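Local coordinates for protein esterase A (PDB 5GKV) that is a penicillin-binding protein homologue of the beta-lactamase family that probably acts as a serine esterase, at residues G38-E50 with R354-G366. Numbering follows the deposited sequence.
Sequences GGELGARFAFAIE and RGVSGAYVMNKQG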
# COMPACT_ATOMS: atom_id res chain seq x y z
N GLY A 38 -18.24 17.95 7.52
CA GLY A 38 -18.12 17.23 6.26
C GLY A 38 -16.73 16.74 5.92
O GLY A 38 -16.35 16.76 4.74
N GLY A 39 -15.96 16.29 6.91
CA GLY A 39 -14.62 15.82 6.60
C GLY A 39 -14.54 14.42 6.00
O GLY A 39 -13.48 14.02 5.51
N GLU A 40 -15.65 13.68 6.02
CA GLU A 40 -15.66 12.28 5.64
C GLU A 40 -16.88 11.97 4.79
O GLU A 40 -17.86 12.73 4.76
CB GLU A 40 -15.70 11.36 6.88
CG GLU A 40 -14.48 11.46 7.79
CD GLU A 40 -13.26 10.70 7.27
OE1 GLU A 40 -13.12 10.49 6.04
OE2 GLU A 40 -12.42 10.29 8.11
N LEU A 41 -16.81 10.82 4.12
CA LEU A 41 -18.02 10.11 3.68
C LEU A 41 -18.22 8.93 4.63
O LEU A 41 -19.07 8.99 5.51
CB LEU A 41 -17.91 9.67 2.22
CG LEU A 41 -19.09 8.89 1.65
CD1 LEU A 41 -20.40 9.70 1.81
CD2 LEU A 41 -18.85 8.54 0.17
N GLY A 42 -17.41 7.88 4.48
CA GLY A 42 -17.35 6.83 5.47
C GLY A 42 -15.90 6.45 5.74
O GLY A 42 -15.01 6.68 4.91
N ALA A 43 -15.68 5.85 6.92
CA ALA A 43 -14.31 5.51 7.28
C ALA A 43 -14.31 4.45 8.38
O ALA A 43 -15.27 4.30 9.15
CB ALA A 43 -13.53 6.75 7.75
N ARG A 44 -13.19 3.75 8.47
CA ARG A 44 -12.96 2.80 9.54
C ARG A 44 -11.50 2.92 9.97
O ARG A 44 -10.60 3.04 9.13
CB ARG A 44 -13.29 1.36 9.09
CG ARG A 44 -13.35 0.34 10.22
CD ARG A 44 -13.81 -1.01 9.68
NE ARG A 44 -14.08 -2.00 10.72
CZ ARG A 44 -14.51 -3.23 10.44
NH1 ARG A 44 -14.69 -3.60 9.17
NH2 ARG A 44 -14.74 -4.09 11.41
N PHE A 45 -11.27 2.92 11.28
CA PHE A 45 -9.92 3.02 11.82
C PHE A 45 -9.74 1.88 12.81
O PHE A 45 -10.56 1.70 13.71
CB PHE A 45 -9.66 4.35 12.54
CG PHE A 45 -8.27 4.44 13.15
CD1 PHE A 45 -7.16 4.63 12.34
CD2 PHE A 45 -8.09 4.35 14.53
CE1 PHE A 45 -5.87 4.72 12.89
CE2 PHE A 45 -6.81 4.45 15.09
CZ PHE A 45 -5.70 4.63 14.27
N ALA A 46 -8.65 1.14 12.65
CA ALA A 46 -8.35 0.01 13.51
C ALA A 46 -6.94 0.15 14.05
O ALA A 46 -6.03 0.55 13.31
CB ALA A 46 -8.51 -1.32 12.75
N PHE A 47 -6.77 -0.20 15.32
CA PHE A 47 -5.48 -0.11 16.00
C PHE A 47 -5.26 -1.41 16.74
O PHE A 47 -6.19 -1.94 17.37
CB PHE A 47 -5.45 1.10 16.95
CG PHE A 47 -4.10 1.39 17.52
CD1 PHE A 47 -3.12 2.01 16.75
CD2 PHE A 47 -3.80 1.07 18.84
CE1 PHE A 47 -1.87 2.30 17.28
CE2 PHE A 47 -2.55 1.36 19.38
CZ PHE A 47 -1.59 1.96 18.60
N ALA A 48 -4.05 -1.96 16.64
CA ALA A 48 -3.76 -3.29 17.14
C ALA A 48 -2.51 -3.27 18.01
O ALA A 48 -1.56 -2.53 17.76
CB ALA A 48 -3.57 -4.30 16.00
N ILE A 49 -2.53 -4.10 19.05
CA ILE A 49 -1.41 -4.27 19.96
C ILE A 49 -1.02 -5.73 19.91
O ILE A 49 -1.86 -6.60 20.18
CB ILE A 49 -1.76 -3.85 21.40
CG1 ILE A 49 -2.07 -2.36 21.46
CG2 ILE A 49 -0.61 -4.20 22.35
CD1 ILE A 49 -2.62 -1.91 22.80
N GLU A 50 0.22 -6.00 19.53
CA GLU A 50 0.73 -7.36 19.36
C GLU A 50 -0.23 -8.19 18.52
O GLU A 50 -0.57 -9.33 18.86
CB GLU A 50 1.00 -8.00 20.72
CG GLU A 50 1.97 -7.15 21.53
CD GLU A 50 2.26 -7.69 22.90
OE1 GLU A 50 1.44 -8.48 23.43
OE2 GLU A 50 3.31 -7.32 23.47
N ARG A 354 7.31 -0.69 19.33
CA ARG A 354 6.25 -0.62 20.33
C ARG A 354 5.28 -1.79 20.24
O ARG A 354 4.42 -1.93 21.12
CB ARG A 354 5.48 0.71 20.18
CG ARG A 354 6.36 1.96 20.09
CD ARG A 354 6.83 2.42 21.45
NE ARG A 354 5.72 2.83 22.30
CZ ARG A 354 5.26 4.07 22.39
NH1 ARG A 354 5.82 5.05 21.68
NH2 ARG A 354 4.25 4.34 23.21
N GLY A 355 5.37 -2.63 19.21
CA GLY A 355 4.45 -3.74 19.07
C GLY A 355 3.05 -3.38 18.58
O GLY A 355 2.13 -4.18 18.74
N VAL A 356 2.87 -2.22 17.96
CA VAL A 356 1.53 -1.78 17.56
C VAL A 356 1.45 -1.69 16.04
O VAL A 356 2.46 -1.67 15.34
CB VAL A 356 1.14 -0.43 18.21
CG1 VAL A 356 1.28 -0.51 19.73
CG2 VAL A 356 1.99 0.71 17.66
N SER A 357 0.22 -1.64 15.54
CA SER A 357 -0.03 -1.48 14.11
C SER A 357 -1.39 -0.81 13.95
O SER A 357 -2.18 -0.74 14.90
CB SER A 357 -0.03 -2.84 13.39
OG SER A 357 -1.04 -3.66 13.96
N GLY A 358 -1.67 -0.36 12.73
CA GLY A 358 -2.97 0.25 12.50
C GLY A 358 -3.25 0.45 11.03
O GLY A 358 -2.37 0.30 10.18
N ALA A 359 -4.50 0.82 10.75
CA ALA A 359 -4.87 1.16 9.38
C ALA A 359 -6.04 2.12 9.41
O ALA A 359 -6.94 2.00 10.24
CB ALA A 359 -5.22 -0.09 8.56
N TYR A 360 -6.02 3.08 8.49
CA TYR A 360 -7.12 4.00 8.26
C TYR A 360 -7.61 3.77 6.83
O TYR A 360 -6.82 3.86 5.89
CB TYR A 360 -6.66 5.44 8.46
CG TYR A 360 -7.64 6.50 7.99
CD1 TYR A 360 -8.77 6.83 8.74
CD2 TYR A 360 -7.41 7.19 6.80
CE1 TYR A 360 -9.65 7.81 8.31
CE2 TYR A 360 -8.27 8.16 6.37
CZ TYR A 360 -9.39 8.48 7.13
OH TYR A 360 -10.26 9.46 6.68
N VAL A 361 -8.90 3.47 6.68
CA VAL A 361 -9.46 3.14 5.37
C VAL A 361 -10.72 3.97 5.19
O VAL A 361 -11.64 3.89 6.02
CB VAL A 361 -9.76 1.64 5.23
CG1 VAL A 361 -10.41 1.36 3.88
CG2 VAL A 361 -8.45 0.81 5.40
N MET A 362 -10.77 4.78 4.14
CA MET A 362 -11.90 5.69 3.97
C MET A 362 -12.25 5.78 2.49
O MET A 362 -11.48 5.35 1.63
CB MET A 362 -11.59 7.09 4.53
CG MET A 362 -10.71 7.98 3.61
SD MET A 362 -9.10 7.31 3.06
CE MET A 362 -9.24 7.62 1.29
N ASN A 363 -13.41 6.38 2.19
CA ASN A 363 -13.80 6.49 0.80
C ASN A 363 -13.93 7.92 0.29
O ASN A 363 -14.07 8.10 -0.92
CB ASN A 363 -15.10 5.70 0.52
CG ASN A 363 -16.28 6.17 1.35
OD1 ASN A 363 -16.14 6.96 2.27
ND2 ASN A 363 -17.47 5.64 1.04
N LYS A 364 -13.86 8.92 1.15
CA LYS A 364 -13.72 10.30 0.68
C LYS A 364 -12.23 10.61 0.46
O LYS A 364 -11.44 10.64 1.41
CB LYS A 364 -14.36 11.29 1.66
CG LYS A 364 -14.22 12.75 1.20
CD LYS A 364 -14.97 13.69 2.14
CE LYS A 364 -14.74 15.17 1.78
NZ LYS A 364 -15.30 15.48 0.43
N GLN A 365 -11.86 10.83 -0.79
CA GLN A 365 -10.46 11.02 -1.15
C GLN A 365 -10.04 12.46 -0.91
O GLN A 365 -10.71 13.39 -1.38
CB GLN A 365 -10.24 10.63 -2.61
CG GLN A 365 -10.62 9.18 -2.88
CD GLN A 365 -10.30 8.72 -4.30
OE1 GLN A 365 -10.49 9.46 -5.26
NE2 GLN A 365 -9.80 7.51 -4.43
N GLY A 366 -8.95 12.65 -0.17
CA GLY A 366 -8.34 13.95 -0.02
C GLY A 366 -7.30 14.17 -1.11
O GLY A 366 -7.18 13.40 -2.06
O HOH W 1 -14.35 9.17 4.08
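Strands 42-49 and 356-362 run antiparallel, their axes 4.6 Å apart at closest, and R44/V361, A46/A359 and A48/S357 are hydrogen-bonded pairs, each joined by two backbone bonds. One further bond, E50 N to G355 O (2.8 Å), extends the pairing past the strand end, where G355 and V356 form a G1 bulge opposite D351. At the other end N363 takes over: its OD1 accepts G42 N (2.7 Å) on a lone pair in the carbonyl plane, while its backbone N donates to G42 O. A chi1 of 59° sets the amide of N363 across the side chain of L41, and ND2 is held by the carbonyls of F61 and D220. A water accepts from L41 N and K364 N and lies 2.7 Å from E40 OE1, bridging the two segments beyond the last strand pair. E40 bends at chi2 (-79°), bringing its carboxylate to the edge of the Y360 ring from the opposite direction, the two planes 36° apart; Y360 OH donates to the syn lone pair of OE2 (2.7 Å), which lies near the ring plane, and OE1 forms a salt bridge with R374. On the same face Y360 CB sits at the edge of the F45 ring (4.0 Å from F45 CD1), and F47 CZ reaches V356 CB at 3.6 Å, beside G358, which has no side chain. F45 packs on helix 25-35, and F47, V356 and Y360 on helix 373-384. The reverse face, with A46 and A359, lies against helix 270-281, where S357 OG bonds A274 O. Strands 52-60 and 347-351 flank the pair in mid-sheet; an antiparallel sheet covered by helices on both faces characterises the serine beta-lactamase/penicillin-binding protein fold.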